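Local coordinates for protein AA9 family lytic polysaccharide monooxygenase B (Heterobasidion irregulare TC 32-1, PDB 5NNS) that depolymerizes crystalline and amorphous polysaccharides by copper-dependent oxidative cleavage of glycosidic bonds, oxidizing specifically at C1, at residues A[5-10]-A[27-32]; A[11-16]-A[72-77]; A[127-130]-A[135-138]; A[154-159]-A[164-169]. All coordinates share one frame; numbering follows the deposited sequence.

Interaction 1: A[5-10]-A[27-32]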
loop_
_atom_site.group_PDB
_atom_site.type_symbol
_atom_site.label_atom_id
_atom_site.label_comp_id
_atom_site.label_asym_id
_atom_site.label_seq_id
_atom_site.Cartn_x
_atom_site.Cartn_y
_atom_site.Cartn_z
ATOM N N LEU A 5 4.372 -10.335 -2.276
ATOM C CA LEU A 5 4.398 -11.558 -3.076
ATOM C C LEU A 5 3.102 -12.364 -2.999
ATOM O O LEU A 5 2.772 -13.083 -3.939
ATOM C CB LEU A 5 5.553 -12.447 -2.629
ATOM C CG LEU A 5 6.952 -11.833 -2.640
ATOM C CD1 LEU A 5 7.932 -12.880 -2.146
ATOM C CD2 LEU A 5 7.334 -11.322 -4.022
ATOM N N ALA A 6 2.382 -12.257 -1.885
ATOM C CA ALA A 6 1.161 -13.028 -1.674
ATOM C C ALA A 6 0.281 -12.384 -0.609
ATOM O O ALA A 6 0.707 -11.459 0.090
ATOM C CB ALA A 6 1.507 -14.455 -1.273
ATOM N N TYR A 7 -0.949 -12.886 -0.495
ATOM C CA TYR A 7 -1.902 -12.420 0.510
ATOM C C TYR A 7 -2.563 -13.585 1.240
ATOM O O TYR A 7 -2.634 -14.703 0.716
ATOM C CB TYR A 7 -3.004 -11.573 -0.134
ATOM C CG TYR A 7 -2.515 -10.359 -0.885
ATOM C CD1 TYR A 7 -2.139 -10.452 -2.221
ATOM C CD2 TYR A 7 -2.442 -9.110 -0.267
ATOM C CE1 TYR A 7 -1.688 -9.340 -2.922
ATOM C CE2 TYR A 7 -1.998 -7.992 -0.960
ATOM C CZ TYR A 7 -1.619 -8.115 -2.284
ATOM O OH TYR A 7 -1.178 -7.027 -2.984
ATOM N N SER A 8 -3.015 -13.304 2.462
ATOM C CA SER A 8 -4.028 -14.106 3.147
ATOM C C SER A 8 -5.143 -13.134 3.507
ATOM O O SER A 8 -4.931 -12.214 4.299
ATOM C CB SER A 8 -3.467 -14.794 4.394
ATOM O OG SER A 8 -4.469 -15.534 5.077
ATOM N N LEU A 9 -6.309 -13.326 2.893
ATOM C CA LEU A 9 -7.445 -12.419 3.024
ATOM C C LEU A 9 -8.647 -13.212 3.539
ATOM O O LEU A 9 -9.164 -14.095 2.843
ATOM C CB LEU A 9 -7.772 -11.760 1.674
ATOM C CG LEU A 9 -6.602 -11.145 0.895
ATOM C CD1 LEU A 9 -7.038 -10.775 -0.512
ATOM C CD2 LEU A 9 -6.016 -9.931 1.605
ATOM N N ALA A 10 -9.063 -12.901 4.770
ATOM C CA ALA A 10 -10.191 -13.562 5.425
ATOM C C ALA A 10 -10.073 -15.092 5.349
ATOM O O ALA A 10 -11.006 -15.783 4.926
ATOM C CB ALA A 10 -11.495 -13.069 4.817
ATOM N N SER A 27 -1.877 -15.413 -13.243
ATOM C CA SER A 27 -3.241 -15.169 -12.803
ATOM C C SER A 27 -3.230 -14.895 -11.304
ATOM O O SER A 27 -2.759 -15.720 -10.518
ATOM C CB SER A 27 -4.136 -16.366 -13.128
ATOM O OG SER A 27 -5.500 -15.991 -13.073
ATOM N N THR A 28 -3.735 -13.729 -10.918
ATOM C CA THR A 28 -3.692 -13.299 -9.527
ATOM C C THR A 28 -4.707 -12.205 -9.241
ATOM O O THR A 28 -5.181 -11.526 -10.155
ATOM C CB THR A 28 -2.275 -12.808 -9.129
ATOM O OG1 THR A 28 -2.322 -12.147 -7.856
ATOM C CG2 THR A 28 -1.698 -11.850 -10.171
ATOM N N ILE A 29 -5.028 -12.040 -7.960
ATOM C CA ILE A 29 -5.795 -10.877 -7.510
ATOM C C ILE A 29 -4.984 -9.577 -7.604
ATOM O O ILE A 29 -5.558 -8.484 -7.614
ATOM C CB ILE A 29 -6.359 -11.044 -6.078
ATOM C CG1 ILE A 29 -5.244 -11.201 -5.025
ATOM C CG2 ILE A 29 -7.328 -12.217 -6.032
ATOM C CD1 ILE A 29 -5.737 -10.984 -3.611
ATOM N N GLN A 30 -3.661 -9.711 -7.670
ATOM C CA GLN A 30 -2.747 -8.581 -7.638
ATOM C C GLN A 30 -2.544 -7.950 -9.017
ATOM O O GLN A 30 -2.510 -8.655 -10.027
ATOM C CB GLN A 30 -1.398 -9.034 -7.085
ATOM C CG GLN A 30 -0.616 -7.926 -6.417
ATOM C CD GLN A 30 0.716 -8.382 -5.889
ATOM O OE1 GLN A 30 1.412 -9.173 -6.534
ATOM N NE2 GLN A 30 1.095 -7.873 -4.720
ATOM N N ARG A 31 -2.404 -6.622 -9.042
ATOM C CA ARG A 31 -2.039 -5.895 -10.257
ATOM C C ARG A 31 -0.569 -6.136 -10.588
ATOM O O ARG A 31 0.251 -6.376 -9.692
ATOM C CB ARG A 31 -2.304 -4.389 -10.111
ATOM C CG ARG A 31 -3.775 -3.996 -10.070
ATOM C CD ARG A 31 -4.537 -4.525 -11.278
ATOM N NE ARG A 31 -5.775 -3.786 -11.539
ATOM C CZ ARG A 31 -5.871 -2.649 -12.235
ATOM N NH1 ARG A 31 -4.799 -2.059 -12.766
ATOM N NH2 ARG A 31 -7.061 -2.088 -12.399
ATOM N N GLU A 32 -0.253 -6.081 -11.882
ATOM C CA GLU A 32 1.087 -6.391 -12.372
ATOM C C GLU A 32 2.099 -5.383 -11.844
ATOM O O GLU A 32 1.889 -4.184 -11.960
ATOM C CB GLU A 32 1.110 -6.388 -13.903
ATOM C CG GLU A 32 2.494 -6.440 -14.547
ATOM C CD GLU A 32 2.439 -6.536 -16.065
ATOM O OE1 GLU A 32 1.331 -6.670 -16.627
ATOM O OE2 GLU A 32 3.507 -6.469 -16.706
#

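Interaction 2: A[11-16]-A[72-77]. With NAG (2-acetamido-2-deoxy-beta-D-glucopyranose), chain D; GOL (glycerol), chain I.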
loop_
_atom_site.group_PDB
_atom_site.type_symbol
_atom_site.label_atom_id
_atom_site.label_comp_id
_atom_site.label_asym_id
_atom_site.label_seq_id
_atom_site.Cartn_x
_atom_site.Cartn_y
_atom_site.Cartn_z
ATOM N N GLY A 11 -8.896 -15.597 5.728
ATOM C CA GLY A 11 -8.641 -17.029 5.844
ATOM C C GLY A 11 -8.205 -17.785 4.597
ATOM O O GLY A 11 -7.991 -18.993 4.671
ATOM N N THR A 12 -8.061 -17.098 3.463
ATOM C CA THR A 12 -7.754 -17.753 2.180
ATOM C C THR A 12 -6.482 -17.185 1.567
ATOM O O THR A 12 -6.323 -15.969 1.476
ATOM C CB THR A 12 -8.907 -17.571 1.171
ATOM O OG1 THR A 12 -10.118 -18.091 1.731
ATOM C CG2 THR A 12 -8.609 -18.281 -0.158
ATOM N N TRP A 13 -5.602 -18.078 1.125
ATOM C CA TRP A 13 -4.339 -17.701 0.493
ATOM C C TRP A 13 -4.565 -17.243 -0.951
ATOM O O TRP A 13 -5.343 -17.853 -1.677
ATOM C CB TRP A 13 -3.381 -18.896 0.507
ATOM C CG TRP A 13 -2.017 -18.608 -0.040
ATOM C CD1 TRP A 13 -1.582 -18.792 -1.331
ATOM C CD2 TRP A 13 -0.903 -18.090 0.691
ATOM N NE1 TRP A 13 -0.262 -18.413 -1.441
ATOM C CE2 TRP A 13 0.180 -17.985 -0.215
ATOM C CE3 TRP A 13 -0.710 -17.707 2.026
ATOM C CZ2 TRP A 13 1.442 -17.509 0.175
ATOM C CZ3 TRP A 13 0.552 -17.230 2.417
ATOM C CH2 TRP A 13 1.607 -17.142 1.489
ATOM N N TYR A 14 -3.876 -16.174 -1.352
ATOM C CA TYR A 14 -3.865 -15.709 -2.737
ATOM C C TYR A 14 -2.428 -15.450 -3.183
ATOM O O TYR A 14 -1.692 -14.702 -2.524
ATOM C CB TYR A 14 -4.676 -14.427 -2.885
ATOM C CG TYR A 14 -6.139 -14.590 -2.571
ATOM C CD1 TYR A 14 -7.050 -14.937 -3.569
ATOM C CD2 TYR A 14 -6.619 -14.401 -1.274
ATOM C CE1 TYR A 14 -8.396 -15.091 -3.286
ATOM C CE2 TYR A 14 -7.965 -14.549 -0.980
ATOM C CZ TYR A 14 -8.850 -14.892 -1.991
ATOM O OH TYR A 14 -10.184 -15.043 -1.707
ATOM N N ASN A 15 -2.034 -16.078 -4.292
ATOM C CA ASN A 15 -0.754 -15.794 -4.943
ATOM C C ASN A 15 -0.790 -14.371 -5.499
ATOM O O ASN A 15 -1.850 -13.892 -5.906
ATOM C CB ASN A 15 -0.464 -16.792 -6.077
ATOM C CG ASN A 15 -1.387 -16.611 -7.279
ATOM O OD1 ASN A 15 -2.577 -16.929 -7.210
ATOM N ND2 ASN A 15 -0.843 -16.086 -8.381
ATOM N N GLY A 16 0.360 -13.702 -5.492
ATOM C CA GLY A 16 0.515 -12.384 -6.118
ATOM C C GLY A 16 1.142 -12.518 -7.495
ATOM O O GLY A 16 1.384 -13.630 -7.971
ATOM N N THR A 72 -3.998 -9.833 5.270
ATOM C CA THR A 72 -2.558 -9.877 5.491
ATOM C C THR A 72 -1.850 -9.844 4.144
ATOM O O THR A 72 -2.260 -10.539 3.206
ATOM C CB THR A 72 -2.131 -11.141 6.262
ATOM O OG1 THR A 72 -2.756 -11.148 7.549
ATOM C CG2 THR A 72 -0.616 -11.189 6.454
ATOM N N ALA A 73 -0.802 -9.024 4.062
ATOM C CA ALA A 73 0.085 -8.977 2.901
ATOM C C ALA A 73 1.424 -9.550 3.321
ATOM O O ALA A 73 1.919 -9.236 4.408
ATOM C CB ALA A 73 0.244 -7.546 2.408
ATOM N N TYR A 74 1.999 -10.401 2.472
ATOM C CA TYR A 74 3.288 -11.030 2.760
ATOM C C TYR A 74 4.346 -10.515 1.794
ATOM O O TYR A 74 4.109 -10.462 0.583
ATOM C CB TYR A 74 3.189 -12.550 2.655
ATOM C CG TYR A 74 2.231 -13.186 3.633
ATOM C CD1 TYR A 74 2.643 -13.567 4.915
ATOM C CD2 TYR A 74 0.914 -13.437 3.269
ATOM C CE1 TYR A 74 1.760 -14.171 5.811
ATOM C CE2 TYR A 74 0.025 -14.035 4.150
ATOM C CZ TYR A 74 0.445 -14.400 5.417
ATOM O OH TYR A 74 -0.462 -14.993 6.268
ATOM N N TRP A 75 5.506 -10.144 2.338
ATOM C CA TRP A 75 6.641 -9.679 1.540
ATOM C C TRP A 75 7.702 -10.768 1.392
ATOM O O TRP A 75 7.646 -11.817 2.050
ATOM C CB TRP A 75 7.281 -8.437 2.177
ATOM C CG TRP A 75 6.605 -7.143 1.848
ATOM C CD1 TRP A 75 7.036 -6.193 0.963
ATOM C CD2 TRP A 75 5.391 -6.641 2.416
ATOM N NE1 TRP A 75 6.160 -5.135 0.939
ATOM C CE2 TRP A 75 5.140 -5.383 1.820
ATOM C CE3 TRP A 75 4.489 -7.132 3.368
ATOM C CZ2 TRP A 75 4.020 -4.609 2.146
ATOM C CZ3 TRP A 75 3.368 -6.358 3.691
ATOM C CH2 TRP A 75 3.151 -5.111 3.082
ATOM N N ASN A 76 8.666 -10.497 0.516
ATOM C CA ASN A 76 9.966 -11.165 0.540
ATOM C C ASN A 76 10.673 -10.888 1.875
ATOM O O ASN A 76 10.175 -10.121 2.708
ATOM C CB ASN A 76 10.843 -10.676 -0.621
ATOM C CG ASN A 76 11.035 -9.163 -0.624
ATOM O OD1 ASN A 76 10.060 -8.406 -0.613
ATOM N ND2 ASN A 76 12.284 -8.718 -0.653
ATOM N N GLN A 77 11.831 -11.501 2.080
ATOM C CA GLN A 77 12.677 -11.149 3.233
ATOM C C GLN A 77 13.154 -9.704 3.073
ATOM O O GLN A 77 14.192 -9.437 2.458
ATOM C CB GLN A 77 13.837 -12.119 3.378
ATOM C CG GLN A 77 13.365 -13.494 3.828
ATOM C CD GLN A 77 14.474 -14.512 3.915
ATOM O OE1 GLN A 77 15.582 -14.296 3.422
ATOM N NE2 GLN A 77 14.181 -15.639 4.550
HETATM C C1 NAG D . 5.406 -16.662 7.091
HETATM C C2 NAG D . 4.248 -17.583 7.457
HETATM C C3 NAG D . 4.057 -18.675 6.416
HETATM C C4 NAG D . 3.969 -18.104 4.998
HETATM C C5 NAG D . 5.102 -17.113 4.740
HETATM C C6 NAG D . 4.915 -16.400 3.406
HETATM C C7 NAG D . 3.831 -17.807 9.891
HETATM C C8 NAG D . 4.209 -18.563 11.131
HETATM N N2 NAG D . 4.465 -18.187 8.768
HETATM O O3 NAG D . 2.849 -19.371 6.745
HETATM O O4 NAG D . 4.042 -19.160 4.032
HETATM O O5 NAG D . 5.158 -16.135 5.789
HETATM O O6 NAG D . 6.036 -15.545 3.161
HETATM O O7 NAG D . 2.997 -16.916 9.939
HETATM C C1 GOL I . -5.928 -14.847 7.866
HETATM O O1 GOL I . -6.437 -14.228 6.679
HETATM C C2 GOL I . -4.782 -14.009 8.429
HETATM O O2 GOL I . -4.200 -14.663 9.569
HETATM C C3 GOL I . -5.287 -12.636 8.856
HETATM O O3 GOL I . -5.318 -11.726 7.754
#

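Interaction 3: A[127-130]-A[135-138]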
loop_
_atom_site.group_PDB
_atom_site.type_symbol
_atom_site.label_atom_id
_atom_site.label_comp_id
_atom_site.label_asym_id
_atom_site.label_seq_id
_atom_site.Cartn_x
_atom_site.Cartn_y
_atom_site.Cartn_z
ATOM N N GLY A 127 10.242 -1.862 10.353
ATOM C CA GLY A 127 10.928 -2.788 11.254
ATOM C C GLY A 127 9.997 -3.801 11.898
ATOM O O GLY A 127 10.375 -4.954 12.092
ATOM N N GLN A 128 8.783 -3.370 12.227
ATOM C CA GLN A 128 7.759 -4.275 12.765
ATOM C C GLN A 128 7.284 -5.288 11.715
ATOM O O GLN A 128 7.070 -6.450 12.034
ATOM C CB GLN A 128 6.568 -3.488 13.331
ATOM C CG GLN A 128 6.884 -2.726 14.607
ATOM C CD GLN A 128 5.721 -1.876 15.092
ATOM O OE1 GLN A 128 4.949 -1.344 14.293
ATOM N NE2 GLN A 128 5.598 -1.734 16.408
ATOM N N LEU A 129 7.117 -4.827 10.475
ATOM C CA LEU A 129 6.754 -5.684 9.343
ATOM C C LEU A 129 7.769 -6.823 9.151
ATOM O O LEU A 129 7.388 -7.987 9.062
ATOM C CB LEU A 129 6.649 -4.838 8.068
ATOM C CG LEU A 129 6.190 -5.472 6.746
ATOM C CD1 LEU A 129 5.486 -4.415 5.919
ATOM C CD2 LEU A 129 7.330 -6.088 5.942
ATOM N N VAL A 130 9.054 -6.474 9.127
ATOM C CA VAL A 130 10.138 -7.462 8.989
ATOM C C VAL A 130 10.069 -8.481 10.133
ATOM O O VAL A 130 10.114 -9.690 9.896
ATOM C CB VAL A 130 11.530 -6.780 8.948
ATOM C CG1 VAL A 130 12.659 -7.802 9.017
ATOM C CG2 VAL A 130 11.684 -5.915 7.700
ATOM N N SER A 135 5.519 -9.443 7.063
ATOM C CA SER A 135 4.097 -9.349 6.746
ATOM C C SER A 135 3.405 -8.232 7.509
ATOM O O SER A 135 3.927 -7.731 8.498
ATOM C CB SER A 135 3.392 -10.682 7.019
ATOM O OG SER A 135 3.332 -10.953 8.405
ATOM N N TRP A 136 2.226 -7.853 7.026
ATOM C CA TRP A 136 1.449 -6.782 7.622
ATOM C C TRP A 136 -0.033 -7.157 7.637
ATOM O O TRP A 136 -0.630 -7.430 6.586
ATOM C CB TRP A 136 1.657 -5.500 6.824
ATOM C CG TRP A 136 1.269 -4.271 7.568
ATOM C CD1 TRP A 136 0.143 -3.505 7.385
ATOM C CD2 TRP A 136 2.011 -3.655 8.612
ATOM N NE1 TRP A 136 0.150 -2.444 8.259
ATOM C CE2 TRP A 136 1.288 -2.512 9.021
ATOM C CE3 TRP A 136 3.223 -3.958 9.253
ATOM C CZ2 TRP A 136 1.729 -1.683 10.043
ATOM C CZ3 TRP A 136 3.670 -3.122 10.272
ATOM C CH2 TRP A 136 2.923 -1.997 10.655
ATOM N N THR A 137 -0.619 -7.156 8.827
ATOM C CA THR A 137 -2.017 -7.527 9.005
ATOM C C THR A 137 -2.820 -6.365 9.593
ATOM O O THR A 137 -2.436 -5.790 10.619
ATOM C CB THR A 137 -2.144 -8.775 9.895
ATOM O OG1 THR A 137 -1.362 -9.832 9.330
ATOM C CG2 THR A 137 -3.605 -9.232 9.993
ATOM N N THR A 138 -3.915 -6.020 8.909
ATOM C CA THR A 138 -4.887 -5.032 9.374
ATOM C C THR A 138 -6.268 -5.423 8.834
ATOM O O THR A 138 -6.364 -6.260 7.939
ATOM C CB THR A 138 -4.505 -3.601 8.922
ATOM O OG1 THR A 138 -5.444 -2.658 9.454
ATOM C CG2 THR A 138 -4.494 -3.472 7.405
#

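Interaction 4: A[154-159]-A[164-169]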
loop_
_atom_site.group_PDB
_atom_site.type_symbol
_atom_site.label_atom_id
_atom_site.label_comp_id
_atom_site.label_asym_id
_atom_site.label_seq_id
_atom_site.Cartn_x
_atom_site.Cartn_y
_atom_site.Cartn_z
ATOM N N GLU A 154 1.824 -0.133 0.876
ATOM C CA GLU A 154 2.927 0.741 0.529
ATOM C C GLU A 154 3.967 0.809 1.636
ATOM O O GLU A 154 3.634 0.990 2.818
ATOM C CB GLU A 154 2.420 2.145 0.222
ATOM C CG GLU A 154 3.491 3.071 -0.331
ATOM C CD GLU A 154 2.940 4.399 -0.799
ATOM O OE1 GLU A 154 2.013 4.940 -0.153
ATOM O OE2 GLU A 154 3.423 4.901 -1.837
ATOM N N LEU A 155 5.225 0.665 1.229
ATOM C CA LEU A 155 6.367 0.865 2.104
ATOM C C LEU A 155 7.113 2.071 1.596
ATOM O O LEU A 155 7.372 2.183 0.396
ATOM C CB LEU A 155 7.278 -0.357 2.084
ATOM C CG LEU A 155 6.636 -1.693 2.468
ATOM C CD1 LEU A 155 7.696 -2.783 2.539
ATOM C CD2 LEU A 155 5.882 -1.616 3.786
ATOM N N LEU A 156 7.432 2.985 2.504
ATOM C CA LEU A 156 8.217 4.164 2.181
ATOM C C LEU A 156 9.522 4.030 2.946
ATOM O O LEU A 156 9.584 4.356 4.125
ATOM C CB LEU A 156 7.460 5.443 2.559
ATOM C CG LEU A 156 8.229 6.771 2.540
ATOM C CD1 LEU A 156 8.989 6.966 1.237
ATOM C CD2 LEU A 156 7.299 7.946 2.817
ATOM N N ALA A 157 10.545 3.517 2.269
ATOM C CA ALA A 157 11.881 3.391 2.834
ATOM C C ALA A 157 12.617 4.718 2.683
ATOM O O ALA A 157 12.752 5.220 1.569
ATOM C CB ALA A 157 12.649 2.271 2.146
ATOM N N ILE A 158 13.092 5.267 3.802
ATOM C CA ILE A 158 13.723 6.600 3.843
ATOM C C ILE A 158 15.147 6.560 4.426
ATOM O O ILE A 158 15.620 7.523 5.040
ATOM C CB ILE A 158 12.830 7.617 4.601
ATOM C CG1 ILE A 158 12.590 7.201 6.061
ATOM C CG2 ILE A 158 11.506 7.772 3.873
ATOM C CD1 ILE A 158 11.824 8.233 6.866
ATOM N N HIS A 159 15.815 5.431 4.201
ATOM C CA HIS A 159 17.190 5.200 4.630
ATOM C C HIS A 159 18.241 5.913 3.771
ATOM O O HIS A 159 19.384 6.056 4.215
ATOM C CB HIS A 159 17.502 3.693 4.658
ATOM C CG HIS A 159 17.296 3.010 3.343
ATOM N ND1 HIS A 159 16.061 2.558 2.928
ATOM C CD2 HIS A 159 18.159 2.719 2.345
ATOM C CE1 HIS A 159 16.174 2.012 1.731
ATOM N NE2 HIS A 159 17.438 2.091 1.358
ATOM N N PRO A 164 13.316 9.350 -1.464
ATOM C CA PRO A 164 12.286 8.439 -0.961
ATOM C C PRO A 164 12.163 7.228 -1.860
ATOM O O PRO A 164 12.379 7.340 -3.059
ATOM C CB PRO A 164 11.006 9.277 -1.022
ATOM C CG PRO A 164 11.267 10.273 -2.102
ATOM C CD PRO A 164 12.722 10.588 -2.013
ATOM N N GLN A 165 11.854 6.082 -1.268
ATOM C CA GLN A 165 11.661 4.852 -2.011
ATOM C C GLN A 165 10.274 4.309 -1.688
ATOM O O GLN A 165 10.052 3.744 -0.611
ATOM C CB GLN A 165 12.732 3.848 -1.635
ATOM C CG GLN A 165 14.117 4.246 -2.117
ATOM C CD GLN A 165 15.182 3.242 -1.726
ATOM O OE1 GLN A 165 14.888 2.117 -1.313
ATOM N NE2 GLN A 165 16.433 3.651 -1.847
ATOM N N PHE A 166 9.351 4.514 -2.625
ATOM C CA PHE A 166 7.987 4.031 -2.527
ATOM C C PHE A 166 7.902 2.642 -3.151
ATOM O O PHE A 166 8.355 2.441 -4.282
ATOM C CB PHE A 166 7.040 4.982 -3.259
ATOM C CG PHE A 166 7.051 6.381 -2.715
ATOM C CD1 PHE A 166 6.204 6.739 -1.677
ATOM C CD2 PHE A 166 7.909 7.346 -3.235
ATOM C CE1 PHE A 166 6.212 8.030 -1.167
ATOM C CE2 PHE A 166 7.916 8.635 -2.736
ATOM C CZ PHE A 166 7.068 8.977 -1.697
ATOM N N TYR A 167 7.338 1.692 -2.408
ATOM C CA TYR A 167 7.138 0.319 -2.887
ATOM C C TYR A 167 5.659 -0.038 -2.753
ATOM O O TYR A 167 5.244 -0.559 -1.712
ATOM C CB TYR A 167 7.964 -0.663 -2.075
ATOM C CG TYR A 167 9.458 -0.488 -2.171
ATOM C CD1 TYR A 167 10.179 -1.068 -3.209
ATOM C CD2 TYR A 167 10.156 0.224 -1.200
ATOM C CE1 TYR A 167 11.554 -0.932 -3.283
ATOM C CE2 TYR A 167 11.528 0.370 -1.265
ATOM C CZ TYR A 167 12.224 -0.223 -2.301
ATOM O OH TYR A 167 13.580 -0.071 -2.387
ATOM N N PRO A 168 4.854 0.262 -3.792
ATOM C CA PRO A 168 3.422 -0.003 -3.748
ATOM C C PRO A 168 3.007 -1.241 -4.527
ATOM O O PRO A 168 3.547 -1.492 -5.596
ATOM C CB PRO A 168 2.841 1.239 -4.418
ATOM C CG PRO A 168 3.866 1.613 -5.434
ATOM C CD PRO A 168 5.197 1.090 -4.965
ATOM N N GLU A 169 2.058 -2.005 -3.991
ATOM C CA GLU A 169 1.345 -3.032 -4.762
ATOM C C GLU A 169 -0.152 -2.927 -4.513
ATOM O O GLU A 169 -0.578 -2.402 -3.482
ATOM C CB GLU A 169 1.836 -4.442 -4.427
ATOM C CG GLU A 169 3.080 -4.878 -5.182
ATOM C CD GLU A 169 4.363 -4.286 -4.636
ATOM O OE1 GLU A 169 4.560 -4.310 -3.402
ATOM O OE2 GLU A 169 5.191 -3.812 -5.447
#

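Interaction 1: A[5-10]-A[27-32]
Gln30 lays its extended side chain across the phenolic end of Tyr7, meeting it at about a right angle, with the amide plane turned 82° from the ring. CG of Gln30 lies in the ring plane at its edge, 3.9 Å from CE1 of Tyr7, while the amide nitrogen continues past to the hydroxyl. There NE2 of Gln30 donates to OH of Tyr7 over 3.0 Å, a somewhat bent bond (146° at the hydrogen) in which the oxygen sits tilted from the amide plane. The same NE2 also bonds Val4 O, and OE1 takes Phe17 N and Trp33 NE1, so both ends of this buried amide are engaged and its flip is fixed. The long loop that follows strand 12-15 is thereby fastened against strand 4-9 of the AA9 beta-sandwich, on the side of that strand which faces Ala171 and Leu173 of the opposing sheet. Loop residue Ile29 adds the apolar half: its CD1 reaches CD1 of Leu9 tip to tip at 3.4 Å, tighter than usual for two carbons, and rests 3.9 Å from CD1 of Tyr7. With CG1 between the backbone N and the carbonyl carbon (chi1 62°), the longer branch of Ile29 is carried toward the strand. Just before it, OG1 of Thr28 closes an ST turn by accepting from Gln30 N at 2.8 Å.

Interaction 2: A[11-16]-A[72-77]
Trp13 and Tyr74 meet across the outer surface of the four-stranded antiparallel sheet of the AA9 beta-sandwich, from strands 12-15 and 70-75 that are separated by strand 4-9. The contact therefore spans one intervening strand and is made by side chains alone. Their rings are inclined at 33° with centroids 5.2 Å apart, an oblique pairing that is neither a parallel stack nor a T. The six-membered ring of the indole leads: its CZ3 comes over one face of the phenol, 3.7 Å from CE2 of Tyr74. CG of Trp13 stands anti to the backbone N (chi1 -176°), which lays the indole across Ala6 of the middle strand toward Tyr74. Over the opposite face of the phenol, CG2 of Thr72 lies 3.5 Å above the ring plane, displaced toward the rim.

The N-acetylglucosamine linked to Asn133 settles beside this pair. Its C6 approaches the indole in plane, at the edge, 3.9 Å from CH2 of Trp13, while the ring oxygen O5 lies 3.7 Å from CD1 of Tyr74. The two aromatics thus pack against the first sugar of an attached glycan. Nearby, a glycerol probably left from crystallisation bridges the turn before strand 12-15 and strand 70-75: its O1 accepts from Gly11 N at 3.0 Å, and its O3 shares a hydrogen bond of 2.6 Å with OG1 of Thr72.

Interaction 3: A[127-130]-A[135-138]
Leu129, in the short helix 125-131, offers its carbonyl oxygen to the backbone N of Ser135 at the start of strand 135-139, a hydrogen bond of 3.1 Å whose donor stands above the carbonyl plane, not on a lone pair. The backbones come close here, with CA of Leu129 5.2 Å from CA of Ser135, and CA of Leu129 also makes a CA-H...O contact of 3.6 Å to Ser135 O. The helix and the strand are thus clipped together across the tight connection between them, and OG of Ser135 bonds Asn132 O within that connection.

The side chains of Leu129 and Trp136 cross at about a right angle. CB of Leu129 meets the benzo part of the indole, 3.7 Å from CE3 of Trp136, and CD1 reaches both CE3 and the CB of Trp136. The backbone N of Leu129 lies at the ring edge, in plane, 3.9 Å from CZ3 of Trp136. An anti chi1 of -162° swings the indole from the strand back toward the helix, and its NE1 is bonded to Asn110 OD1. Farther along the same edge, OE1 of Gln128 lies near the ring plane, 4.2 Å from CH2 of Trp136. An alanine in place of Leu129 is likely to keep the CB contact but open a gap beside Trp75 and Leu155, where the branch now packs. The indole also touches Val85, Val87 and Val112, and lies between helix 125-131 and the other sheet. The packing is apolar, with its polar groups matched: the indole N-H by Asn110, the Ser135 hydroxyl by Asn132 and the Ser135 N-H by Leu129.

Interaction 4: A[154-159]-A[164-169]
Tyr167 and Leu155 form an antiparallel hydrogen-bonded pair: Tyr167 N donates to Leu155 O at 2.8 Å, nearly along the C=O axis, and Leu155 N returns a longer bond to Tyr167 O. Ala157 and Gln165 repeat the pattern, with Ala157 N 2.9 Å from Gln165 O. Within the second strand, the phenol OH of Tyr167 donates to OE1 of Gln165 at 2.8 Å, coming from above the amide's carbonyl plane.

OE1 of Gln165 also lies 3.3 Å from CE1 of His159, whose imidazole crosses the amide with the planes 85° apart. A chi1 of 58° folds the imidazole of His159 back toward Gln165; the ring also stacks on that of His80. With an alanine in place of Gln165, the Tyr167 hydroxyl would probably be left without this acceptor and a gap opened beside the His159 imidazole. On the same face, CB of Ala157 touches the Tyr167 ring at its edge.

The opposite face of the hairpin, carrying Glu154, Leu156 and Phe166, is mostly apolar. CD1 of Leu156 sits over the Phe166 ring in a CH-pi contact, 4.0 Å from its centroid and 18° off the normal, and lies 3.8 Å from CB of Pro164. Glu154 runs alongside Phe166, its OE2 3.3 Å from CD1 of the ring, while OE1 is held by Tyr195 and a salt bridge to Arg152.

This beta hairpin carries the axial tyrosine of the AA9 copper site: Tyr167 lies at the axial position of the copper ion held by the histidine brace of His1 and His80, with His159 and Gln165 beside it, probably at the O2 position as in relatives.

Interactions 1, 2 and 3 all reach the four-stranded sheet, while interaction 4 belongs to the opposing one and contributes Tyr167 to the copper site. Interactions 1 and 2 interlock, their centres 7 Å apart: OG1 of Thr28 probably bonds Asn15 O at 2.7 Å. Interaction 2 passes to interaction 3 through neighbouring strands, where Ala73 O lies 3.0 Å from Trp136 N. Packing contacts then bridge to interaction 4: Trp75 NE1 and Leu129 CD1 both meet Leu155, the latter 3.5 Å from its CD2, and Gln30 NE2 rests against CB of Glu169. The side chains of Gln30 and Leu129 lie about 10 and 9 Å from that of Tyr167, whereas the glycan-side pair of interaction 2 is remote from the copper.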